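PDB 5I1V: CrmK from Actinoalloteichus sp. WH1-2216-6, which is a flavoenzyme with covalently bound FAD that takes part in shunt-product recycling during caerulomycin biosynthesis, probably acting as an oxidase. Local coordinates for residues A[343-348]-A[423-428]; A[434-439]-A[443-448]; A[452-457]-A[467-472]. All blocks are in the same frame, centred on the assembly; numbering follows the deposited sequence.

Contact 1. Residues A[343-348]-A[423-428]; sequences KSADLR and EIYRDI
Y425 lays one ring face against the aliphatic part of K343 and reaches with its hydroxyl to the backbone of S344. A chi1 of -174° swings the Y425 ring out from its helix toward the strand. K343 CD sits over this face, offset to the rim at 3.5 Å from Y425 CG, and makes a CH-pi contact. The lysine chain crosses the tyrosine obliquely, with K343 CB 3.7 Å from Y425 CE1. A bend at the last torsion of K343 puts NZ 4.8 Å from the Y425 ring centre, an off-centre cation-pi contact; the same ammonium forms salt bridges with D451 and D453, which are its main charge partners. Helix 414-428 here packs through strand 339-347 on the large antiparallel sheet, which, as in relatives of this family, probably belongs to the substrate-side domain facing the flavin; the two short segments run 21° apart with axes 10.3 Å from each other. At the far end of the ring, Y425 OH donates to S344 O at 2.7 Å, the C=O...donor angle 154° and the donor tilted from the carbonyl plane. A water also holds that hydroxyl: it donates to Y425 OH at 3.0 Å and accepts from S344 N at 3.3 Å. Two bonds thus grip the buried phenol and should limit how far the ring can swing. A345 CB adds a looser apolar touch, 4.2 Å from Y425 CE1. The CB of S344 is directed away from the helix, and its OG accepts from Y446 N, of a residue that binds FAD.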
loop_
_atom_site.group_PDB
_atom_site.type_symbol
_atom_site.label_atom_id
_atom_site.label_comp_id
_atom_site.label_asym_id
_atom_site.label_seq_id
_atom_site.Cartn_x
_atom_site.Cartn_y
_atom_site.Cartn_z
ATOM N N LYS A 343 -21.773 4.934 -5.023
ATOM C CA LYS A 343 -22.621 5.997 -5.498
ATOM C C LYS A 343 -22.127 7.325 -4.874
ATOM O O LYS A 343 -21.372 7.341 -3.921
ATOM C CB LYS A 343 -24.096 5.726 -5.116
ATOM C CG LYS A 343 -24.679 4.448 -5.700
ATOM C CD LYS A 343 -26.146 4.289 -5.343
ATOM C CE LYS A 343 -26.777 3.135 -6.079
ATOM N NZ LYS A 343 -27.417 3.591 -7.347
ATOM N N SER A 344 -22.606 8.416 -5.409
ATOM C CA SER A 344 -22.127 9.725 -5.107
ATOM C C SER A 344 -23.284 10.707 -5.155
ATOM O O SER A 344 -24.207 10.529 -5.952
ATOM C CB SER A 344 -21.061 10.056 -6.163
ATOM O OG SER A 344 -21.040 11.403 -6.505
ATOM N N ALA A 345 -23.244 11.716 -4.293
ATOM C CA ALA A 345 -24.241 12.819 -4.265
ATOM C C ALA A 345 -23.584 14.007 -3.546
ATOM O O ALA A 345 -23.096 13.888 -2.431
ATOM C CB ALA A 345 -25.564 12.411 -3.587
ATOM N N ASP A 346 -23.568 15.153 -4.184
ATOM C CA ASP A 346 -22.957 16.343 -3.595
ATOM C C ASP A 346 -23.987 17.370 -3.216
ATOM O O ASP A 346 -24.990 17.486 -3.887
ATOM C CB ASP A 346 -21.950 16.928 -4.594
ATOM C CG ASP A 346 -20.854 15.937 -4.918
ATOM O OD1 ASP A 346 -20.783 14.877 -4.191
ATOM O OD2 ASP A 346 -20.094 16.205 -5.887
ATOM N N LEU A 347 -23.700 18.108 -2.142
ATOM C CA LEU A 347 -24.690 18.930 -1.415
ATOM C C LEU A 347 -24.181 20.350 -1.282
ATOM O O LEU A 347 -22.966 20.575 -1.134
ATOM C CB LEU A 347 -24.895 18.415 0.013
ATOM C CG LEU A 347 -25.552 17.051 0.215
ATOM C CD1 LEU A 347 -25.329 16.575 1.640
ATOM C CD2 LEU A 347 -27.043 17.115 -0.100
ATOM N N ARG A 348 -25.099 21.301 -1.303
ATOM C CA ARG A 348 -24.756 22.699 -0.955
ATOM C C ARG A 348 -25.719 23.185 0.133
ATOM O O ARG A 348 -25.700 24.347 0.512
ATOM C CB ARG A 348 -24.805 23.616 -2.180
ATOM C CG ARG A 348 -26.150 23.574 -2.900
ATOM C CD ARG A 348 -26.122 24.199 -4.286
ATOM N NE ARG A 348 -26.073 25.644 -4.185
ATOM C CZ ARG A 348 -24.980 26.401 -4.318
ATOM N NH1 ARG A 348 -23.778 25.882 -4.601
ATOM N NH2 ARG A 348 -25.099 27.720 -4.179
ATOM N N GLU A 423 -31.442 1.023 -2.731
ATOM C CA GLU A 423 -32.626 1.433 -1.966
ATOM C C GLU A 423 -32.319 2.573 -0.998
ATOM O O GLU A 423 -33.089 3.538 -0.931
ATOM C CB GLU A 423 -33.235 0.217 -1.264
ATOM C CG GLU A 423 -33.931 -0.680 -2.283
ATOM C CD GLU A 423 -34.753 -1.828 -1.694
ATOM O OE1 GLU A 423 -34.603 -2.139 -0.482
ATOM O OE2 GLU A 423 -35.511 -2.462 -2.483
ATOM N N ILE A 424 -31.182 2.509 -0.297
ATOM C CA ILE A 424 -30.833 3.622 0.592
ATOM C C ILE A 424 -30.688 4.920 -0.185
ATOM O O ILE A 424 -31.158 5.963 0.270
ATOM C CB ILE A 424 -29.611 3.379 1.481
ATOM C CG1 ILE A 424 -29.424 4.560 2.448
ATOM C CG2 ILE A 424 -28.317 3.146 0.677
ATOM C CD1 ILE A 424 -28.385 4.298 3.535
ATOM N N TYR A 425 -30.026 4.868 -1.355
ATOM C CA TYR A 425 -29.771 6.065 -2.138
ATOM C C TYR A 425 -31.071 6.559 -2.741
ATOM O O TYR A 425 -31.308 7.763 -2.789
ATOM C CB TYR A 425 -28.770 5.723 -3.234
ATOM C CG TYR A 425 -28.245 6.815 -4.102
ATOM C CD1 TYR A 425 -27.054 7.477 -3.772
ATOM C CD2 TYR A 425 -28.841 7.102 -5.321
ATOM C CE1 TYR A 425 -26.517 8.444 -4.630
ATOM C CE2 TYR A 425 -28.310 8.059 -6.165
ATOM C CZ TYR A 425 -27.144 8.716 -5.807
ATOM O OH TYR A 425 -26.642 9.617 -6.699
ATOM N N ARG A 426 -31.916 5.645 -3.196
ATOM C CA ARG A 426 -33.185 6.062 -3.777
ATOM C C ARG A 426 -34.060 6.720 -2.718
ATOM O O ARG A 426 -34.637 7.755 -2.964
ATOM C CB ARG A 426 -33.969 4.917 -4.407
ATOM C CG ARG A 426 -35.340 5.394 -4.900
ATOM C CD ARG A 426 -36.324 4.260 -5.080
ATOM N NE ARG A 426 -36.438 3.417 -3.896
ATOM C CZ ARG A 426 -36.814 2.135 -3.925
ATOM N NH1 ARG A 426 -37.132 1.535 -5.085
ATOM N NH2 ARG A 426 -36.870 1.442 -2.787
ATOM N N ASP A 427 -34.130 6.121 -1.545
ATOM C CA ASP A 427 -34.991 6.653 -0.483
ATOM C C ASP A 427 -34.503 8.000 0.005
ATOM O O ASP A 427 -35.299 8.939 0.129
ATOM C CB ASP A 427 -35.080 5.658 0.658
ATOM C CG ASP A 427 -35.932 4.434 0.306
ATOM O OD1 ASP A 427 -36.540 4.384 -0.798
ATOM O OD2 ASP A 427 -36.000 3.520 1.159
ATOM N N ILE A 428 -33.184 8.122 0.215
ATOM C CA ILE A 428 -32.620 9.409 0.601
ATOM C C ILE A 428 -33.009 10.459 -0.453
ATOM O O ILE A 428 -33.327 11.596 -0.083
ATOM C CB ILE A 428 -31.106 9.329 0.905
ATOM C CG1 ILE A 428 -30.901 8.685 2.259
ATOM C CG2 ILE A 428 -30.456 10.709 0.915
ATOM C CD1 ILE A 428 -29.472 8.296 2.551
HETATM O O HOH W 1 -24.606 7.787 -7.893
#

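Contact 2. Residues A[434-439]-A[443-448]; sequences GVPTPD and TGAYIN. With FAD (flavin-adenine dinucleotide), chain E.
P436 O presses on G444 CA, the tightest point between 434-439 and 443-448: the 3.2 Å approach is a CA-H...O contact with an angle of 154° at the hydrogen. P436 is the centre of an inverse gamma turn, closed by a weak bond from T437 N to V435 O, and the ring of P438 follows on the same glycine. At the G444 backbone angles a CB would jam against T443 O, which by itself calls for glycine, and would also come close to P438 CG and P436 O. Beyond it P436 CG only brushes A445 CB, at 4.4 Å. The other end is looser and partly open to solvent: P438 CG rests 3.8 Å from T443 O, the T443 CB points away, and D439 uses OD1 on V441 N and N442 N. Past A445 the segment 443-448 leaves the prolines and enters the flavin pocket. The extended chi1 of Y446 (-177°) carries its ring to the flavin, where OH donates to FAD O2 at 2.6 Å, the flavin oxygen lying at the ring edge. N448 CB lies over one face of that ring, near its rim; its ND2 gives to Y446 OH at 3.0 Å and its OD1 accepts from FAD O4' at 3.0 Å. The pair binds the pyrimidine and ribityl parts of a flavin whose double covalent attachment, to H64 and C124, is characteristic of berberine-bridge-enzyme-like oxidoreductases.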
loop_
_atom_site.group_PDB
_atom_site.type_symbol
_atom_site.label_atom_id
_atom_site.label_comp_id
_atom_site.label_asym_id
_atom_site.label_seq_id
_atom_site.Cartn_x
_atom_site.Cartn_y
_atom_site.Cartn_z
ATOM N N GLY A 434 -35.174 9.841 -6.991
ATOM C CA GLY A 434 -34.163 8.862 -6.603
ATOM C C GLY A 434 -32.720 9.251 -6.919
ATOM O O GLY A 434 -31.820 8.461 -6.687
ATOM N N VAL A 435 -32.497 10.459 -7.432
ATOM C CA VAL A 435 -31.142 10.926 -7.775
ATOM C C VAL A 435 -30.900 12.351 -7.280
ATOM O O VAL A 435 -31.865 13.110 -7.045
ATOM C CB VAL A 435 -30.931 10.873 -9.288
ATOM C CG1 VAL A 435 -31.101 9.457 -9.779
ATOM C CG2 VAL A 435 -31.910 11.783 -10.009
ATOM N N PRO A 436 -29.617 12.747 -7.143
ATOM C CA PRO A 436 -29.280 14.123 -6.756
ATOM C C PRO A 436 -29.332 15.086 -7.929
ATOM O O PRO A 436 -28.287 15.526 -8.440
ATOM C CB PRO A 436 -27.832 13.989 -6.250
ATOM C CG PRO A 436 -27.273 12.914 -7.111
ATOM C CD PRO A 436 -28.396 11.920 -7.301
ATOM N N THR A 437 -30.546 15.448 -8.345
ATOM C CA THR A 437 -30.756 16.374 -9.442
ATOM C C THR A 437 -30.210 17.745 -9.034
ATOM O O THR A 437 -30.555 18.216 -7.942
ATOM C CB THR A 437 -32.275 16.568 -9.680
ATOM O OG1 THR A 437 -32.874 17.011 -8.445
ATOM C CG2 THR A 437 -32.907 15.289 -10.089
ATOM N N PRO A 438 -29.400 18.399 -9.885
ATOM C CA PRO A 438 -28.871 19.678 -9.431
ATOM C C PRO A 438 -29.974 20.686 -9.120
ATOM O O PRO A 438 -30.807 20.954 -9.981
ATOM C CB PRO A 438 -28.027 20.165 -10.616
ATOM C CG PRO A 438 -27.589 18.910 -11.293
ATOM C CD PRO A 438 -28.666 17.896 -11.067
ATOM N N ASP A 439 -29.973 21.200 -7.892
ATOM C CA ASP A 439 -30.989 22.142 -7.430
ATOM C C ASP A 439 -30.392 22.951 -6.282
ATOM O O ASP A 439 -29.170 23.110 -6.204
ATOM C CB ASP A 439 -32.279 21.389 -7.025
ATOM C CG ASP A 439 -32.058 20.413 -5.870
ATOM O OD1 ASP A 439 -31.135 20.634 -5.062
ATOM O OD2 ASP A 439 -32.798 19.408 -5.763
ATOM N N THR A 443 -26.063 19.313 -5.774
ATOM C CA THR A 443 -25.322 19.881 -6.898
ATOM C C THR A 443 -25.069 18.845 -8.004
ATOM O O THR A 443 -24.546 19.174 -9.075
ATOM C CB THR A 443 -23.964 20.411 -6.437
ATOM O OG1 THR A 443 -23.230 19.345 -5.825
ATOM C CG2 THR A 443 -24.151 21.530 -5.432
ATOM N N GLY A 444 -25.436 17.595 -7.754
ATOM C CA GLY A 444 -25.204 16.519 -8.694
ATOM C C GLY A 444 -24.299 15.425 -8.121
ATOM O O GLY A 444 -24.342 15.116 -6.934
ATOM N N ALA A 445 -23.497 14.822 -8.986
ATOM C CA ALA A 445 -22.621 13.720 -8.593
ATOM C C ALA A 445 -21.290 13.808 -9.297
ATOM O O ALA A 445 -21.149 14.557 -10.253
ATOM C CB ALA A 445 -23.281 12.404 -8.917
ATOM N N TYR A 446 -20.343 12.992 -8.834
ATOM C CA TYR A 446 -18.963 13.040 -9.309
ATOM C C TYR A 446 -18.653 11.959 -10.305
ATOM O O TYR A 446 -18.813 10.789 -10.045
ATOM C CB TYR A 446 -18.069 12.930 -8.071
ATOM C CG TYR A 446 -16.573 13.024 -8.279
ATOM C CD1 TYR A 446 -16.005 13.937 -9.157
ATOM C CD2 TYR A 446 -15.729 12.233 -7.525
ATOM C CE1 TYR A 446 -14.621 14.017 -9.302
ATOM C CE2 TYR A 446 -14.353 12.316 -7.637
ATOM C CZ TYR A 446 -13.806 13.188 -8.541
ATOM O OH TYR A 446 -12.455 13.246 -8.645
ATOM N N ILE A 447 -18.100 12.354 -11.459
ATOM C CA ILE A 447 -17.878 11.445 -12.530
ATOM C C ILE A 447 -16.887 10.347 -12.176
ATOM O O ILE A 447 -16.973 9.261 -12.712
ATOM C CB ILE A 447 -17.462 12.196 -13.836
ATOM C CG1 ILE A 447 -17.547 11.256 -15.067
ATOM C CG2 ILE A 447 -16.052 12.785 -13.717
ATOM C CD1 ILE A 447 -18.895 10.665 -15.384
ATOM N N ASN A 448 -15.976 10.610 -11.261
ATOM C CA ASN A 448 -14.995 9.604 -10.810
ATOM C C ASN A 448 -15.569 8.558 -9.808
ATOM O O ASN A 448 -14.880 7.596 -9.429
ATOM C CB ASN A 448 -13.805 10.305 -10.241
ATOM C CG ASN A 448 -12.731 10.540 -11.282
ATOM O OD1 ASN A 448 -12.752 9.883 -12.342
ATOM N ND2 ASN A 448 -11.804 11.456 -11.005
HETATM P PA FAD E . -9.068 3.115 -14.373
HETATM O O1A FAD E . -10.070 2.068 -13.953
HETATM O O2A FAD E . -7.781 2.594 -14.943
HETATM O O5B FAD E . -9.732 4.130 -15.370
HETATM C C5B FAD E . -10.845 4.945 -15.018
HETATM C C4B FAD E . -11.501 5.476 -16.300
HETATM O O4B FAD E . -10.562 6.395 -16.893
HETATM C C3B FAD E . -11.806 4.484 -17.402
HETATM O O3B FAD E . -12.860 5.007 -18.192
HETATM C C2B FAD E . -10.549 4.476 -18.226
HETATM O O2B FAD E . -10.607 3.881 -19.526
HETATM C C1B FAD E . -10.133 5.950 -18.159
HETATM N N9A FAD E . -8.658 6.113 -18.197
HETATM C C8A FAD E . -7.700 5.527 -17.416
HETATM N N7A FAD E . -6.450 5.870 -17.870
HETATM C C5A FAD E . -6.651 6.658 -18.905
HETATM C C6A FAD E . -5.746 7.359 -19.782
HETATM N N6A FAD E . -4.456 7.239 -19.533
HETATM N N1A FAD E . -6.288 8.082 -20.768
HETATM C C2A FAD E . -7.619 8.143 -20.985
HETATM N N3A FAD E . -8.536 7.562 -20.169
HETATM C C4A FAD E . -8.052 6.776 -19.173
HETATM N N1 FAD E . -11.236 10.141 -6.492
HETATM C C2 FAD E . -11.022 11.331 -5.886
HETATM O O2 FAD E . -11.191 12.385 -6.511
HETATM N N3 FAD E . -10.620 11.440 -4.601
HETATM C C4 FAD E . -10.432 10.405 -3.791
HETATM O O4 FAD E . -10.023 10.562 -2.622
HETATM C C4X FAD E . -10.624 9.075 -4.351
HETATM N N5 FAD E . -10.448 7.966 -3.583
HETATM C C5X FAD E . -10.533 6.759 -4.166
HETATM C C6 FAD E . -10.197 5.615 -3.442
HETATM C C7 FAD E . -10.275 4.329 -3.973
HETATM C C7M FAD E . -9.881 3.122 -3.113
HETATM C C8 FAD E . -10.733 4.217 -5.375
HETATM C C8M FAD E . -10.876 2.875 -6.039
HETATM C C9 FAD E . -11.083 5.345 -6.125
HETATM C C9A FAD E . -10.995 6.620 -5.569
HETATM N N10 FAD E . -11.318 7.770 -6.300
HETATM C C10 FAD E . -11.101 9.013 -5.735
HETATM C "C1'" FAD E . -12.006 7.697 -7.588
HETATM C "C2'" FAD E . -11.024 7.738 -8.714
HETATM O "O2'" FAD E . -10.644 9.083 -8.931
HETATM C "C3'" FAD E . -11.558 7.121 -9.964
HETATM O "O3'" FAD E . -11.922 5.742 -9.680
HETATM C "C4'" FAD E . -10.542 7.220 -11.121
HETATM O "O4'" FAD E . -11.283 7.236 -12.341
HETATM C "C5'" FAD E . -9.569 6.059 -11.083
HETATM O "O5'" FAD E . -8.602 6.252 -12.116
HETATM P P FAD E . -7.730 4.980 -12.485
HETATM O O1P FAD E . -7.164 4.366 -11.259
HETATM O O2P FAD E . -6.796 5.325 -13.602
HETATM O O3P FAD E . -8.869 3.976 -13.051
#

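Contact 3. Residues A[452-457]-A[467-472]; sequences IDLADP and HTIYYG
In the berberine-like region of the chain, a 3-10 turn at 452-455 packs on helix 466-471 through one leucine: L454 pushes CD1 against I469 and Y470. It carries most of the contact, with 78 Å² of its surface covered by the helix segment, against 33 Å² for each of the two helix residues in return. The first torsion of L454 sets CG beside its backbone N (chi1 -54°), and the second extends CD1 away from the backbone (chi2 -174°); this methyl does the touching on both helix residues. On one of them it meets the CG2 branch of I469, at 3.9 Å between L454 CD1 and I469 CG2. On the other, L454 CD1 approaches the ring obliquely, 3.7 Å from Y470 CZ and 3.5 Å from Y470 OH. The Y470 side chain leaves the helix to one side of the turn, and the phenol end comes round to the leucine. The hydroxyl has its polar partner elsewhere, the backbone N of D451 just ahead of the turn, which ties the ring to the start of the same loop. The loop after strand 442-444 folds back on the next helix, and I469 O accepts a backbone bond from A445 N, just past the strand. Replacing Y470 by an alanine would probably leave L454 CD1 facing a gap and the D451 amide without its bond to the phenol. The turn itself is closed by A455 N to I452 O and D456 N to D453 O, each 3.0 Å. V435 covers L454 as well, and the Y470 ring meets that of F495.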
loop_
_atom_site.group_PDB
_atom_site.type_symbol
_atom_site.label_atom_id
_atom_site.label_comp_id
_atom_site.label_asym_id
_atom_site.label_seq_id
_atom_site.Cartn_x
_atom_site.Cartn_y
_atom_site.Cartn_z
ATOM N N ILE A 452 -23.969 3.564 -12.990
ATOM C CA ILE A 452 -24.784 3.420 -14.208
ATOM C C ILE A 452 -26.290 3.420 -13.892
ATOM O O ILE A 452 -27.103 3.596 -14.796
ATOM C CB ILE A 452 -24.450 2.179 -15.083
ATOM C CG1 ILE A 452 -24.726 0.882 -14.307
ATOM C CG2 ILE A 452 -23.039 2.347 -15.683
ATOM C CD1 ILE A 452 -24.422 -0.433 -15.020
ATOM N N ASP A 453 -26.644 3.217 -12.620
ATOM C CA ASP A 453 -28.056 3.343 -12.179
ATOM C C ASP A 453 -28.643 4.728 -12.496
ATOM O O ASP A 453 -29.857 4.825 -12.648
ATOM C CB ASP A 453 -28.231 3.023 -10.692
ATOM C CG ASP A 453 -27.806 1.590 -10.328
ATOM O OD1 ASP A 453 -27.703 0.741 -11.235
ATOM O OD2 ASP A 453 -27.562 1.310 -9.124
ATOM N N LEU A 454 -27.813 5.778 -12.667
ATOM C CA LEU A 454 -28.355 7.115 -12.987
ATOM C C LEU A 454 -28.881 7.183 -14.404
ATOM O O LEU A 454 -29.559 8.110 -14.743
ATOM C CB LEU A 454 -27.374 8.274 -12.705
ATOM C CG LEU A 454 -26.748 8.389 -11.309
ATOM C CD1 LEU A 454 -25.923 9.664 -11.152
ATOM C CD2 LEU A 454 -27.743 8.260 -10.176
ATOM N N ALA A 455 -28.567 6.201 -15.242
ATOM C CA ALA A 455 -29.139 6.146 -16.580
ATOM C C ALA A 455 -30.204 5.049 -16.680
ATOM O O ALA A 455 -30.691 4.745 -17.767
ATOM C CB ALA A 455 -28.040 5.927 -17.612
ATOM N N ASP A 456 -30.539 4.442 -15.546
ATOM C CA ASP A 456 -31.460 3.301 -15.516
ATOM C C ASP A 456 -32.836 3.844 -15.146
ATOM O O ASP A 456 -33.001 4.312 -14.028
ATOM C CB ASP A 456 -31.030 2.308 -14.456
ATOM C CG ASP A 456 -31.851 1.043 -14.472
ATOM O OD1 ASP A 456 -33.026 1.076 -14.888
ATOM O OD2 ASP A 456 -31.330 0.012 -14.050
ATOM N N PRO A 457 -33.824 3.769 -16.064
ATOM C CA PRO A 457 -35.110 4.408 -15.725
ATOM C C PRO A 457 -35.878 3.766 -14.541
ATOM O O PRO A 457 -36.770 4.371 -14.021
ATOM C CB PRO A 457 -35.917 4.356 -17.029
ATOM C CG PRO A 457 -35.044 3.709 -18.061
ATOM C CD PRO A 457 -33.797 3.190 -17.420
ATOM N N HIS A 467 -25.963 12.754 -17.679
ATOM C CA HIS A 467 -24.887 13.720 -17.964
ATOM C C HIS A 467 -25.067 15.120 -17.332
ATOM O O HIS A 467 -24.111 15.824 -17.049
ATOM C CB HIS A 467 -24.605 13.821 -19.457
ATOM C CG HIS A 467 -25.831 13.949 -20.295
ATOM N ND1 HIS A 467 -26.495 15.143 -20.451
ATOM C CD2 HIS A 467 -26.524 13.031 -21.016
ATOM C CE1 HIS A 467 -27.519 14.964 -21.268
ATOM N NE2 HIS A 467 -27.553 13.695 -21.626
ATOM N N THR A 468 -26.303 15.536 -17.131
ATOM C CA THR A 468 -26.543 16.720 -16.341
ATOM C C THR A 468 -26.124 16.609 -14.899
ATOM O O THR A 468 -25.564 17.562 -14.323
ATOM C CB THR A 468 -28.032 17.044 -16.405
ATOM O OG1 THR A 468 -28.329 17.232 -17.789
ATOM C CG2 THR A 468 -28.342 18.268 -15.561
ATOM N N ILE A 469 -26.406 15.452 -14.315
ATOM C CA ILE A 469 -26.073 15.191 -12.950
ATOM C C ILE A 469 -24.549 15.225 -12.719
ATOM O O ILE A 469 -24.106 15.692 -11.684
ATOM C CB ILE A 469 -26.645 13.851 -12.492
ATOM C CG1 ILE A 469 -28.168 13.960 -12.451
ATOM C CG2 ILE A 469 -26.126 13.516 -11.103
ATOM C CD1 ILE A 469 -28.885 12.644 -12.486
ATOM N N TYR A 470 -23.769 14.727 -13.690
ATOM C CA TYR A 470 -22.298 14.663 -13.529
ATOM C C TYR A 470 -21.574 15.903 -14.020
ATOM O O TYR A 470 -20.506 16.250 -13.511
ATOM C CB TYR A 470 -21.733 13.442 -14.283
ATOM C CG TYR A 470 -22.016 12.145 -13.617
ATOM C CD1 TYR A 470 -21.430 11.848 -12.405
ATOM C CD2 TYR A 470 -22.860 11.183 -14.204
ATOM C CE1 TYR A 470 -21.655 10.651 -11.787
ATOM C CE2 TYR A 470 -23.109 9.985 -13.580
ATOM C CZ TYR A 470 -22.482 9.722 -12.369
ATOM O OH TYR A 470 -22.681 8.566 -11.667
ATOM N N TYR A 471 -22.144 16.589 -15.018
ATOM C CA TYR A 471 -21.417 17.668 -15.682
ATOM C C TYR A 471 -22.066 19.083 -15.542
ATOM O O TYR A 471 -21.546 20.089 -16.026
ATOM C CB TYR A 471 -21.216 17.289 -17.146
ATOM C CG TYR A 471 -20.333 16.106 -17.414
ATOM C CD1 TYR A 471 -18.989 16.149 -17.099
ATOM C CD2 TYR A 471 -20.815 14.959 -17.999
ATOM C CE1 TYR A 471 -18.145 15.076 -17.363
ATOM C CE2 TYR A 471 -19.992 13.883 -18.234
ATOM C CZ TYR A 471 -18.644 13.963 -17.947
ATOM O OH TYR A 471 -17.756 12.929 -18.184
ATOM N N GLY A 472 -23.182 19.183 -14.852
ATOM C CA GLY A 472 -23.827 20.486 -14.718
ATOM C C GLY A 472 -24.255 20.976 -16.076
ATOM O O GLY A 472 -24.910 20.251 -16.812
#

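All three contacts are largely buried and lie on the same side of the chain's centre, yet their chemistry differs. Contact 1 joins helix to sheet with polar, cation-pi and water-mediated links; contact 2 is close backbone packing between neighbouring loop and strand, partly exposed at P438 and T443; contact 3 is essentially apolar packing, the Y470 phenol turning its polar bond to D451. Contacts 1 and 2 share the large sheet, since D346 pairs with T443 and G444 through the backbone, and their centres are about 8 Å apart. Contact 3 lies as near to contact 2, where Y470 packs along the backbone of 445-447. Contact 2 alone reaches FAD directly; contacts 1 and 3 stand behind it.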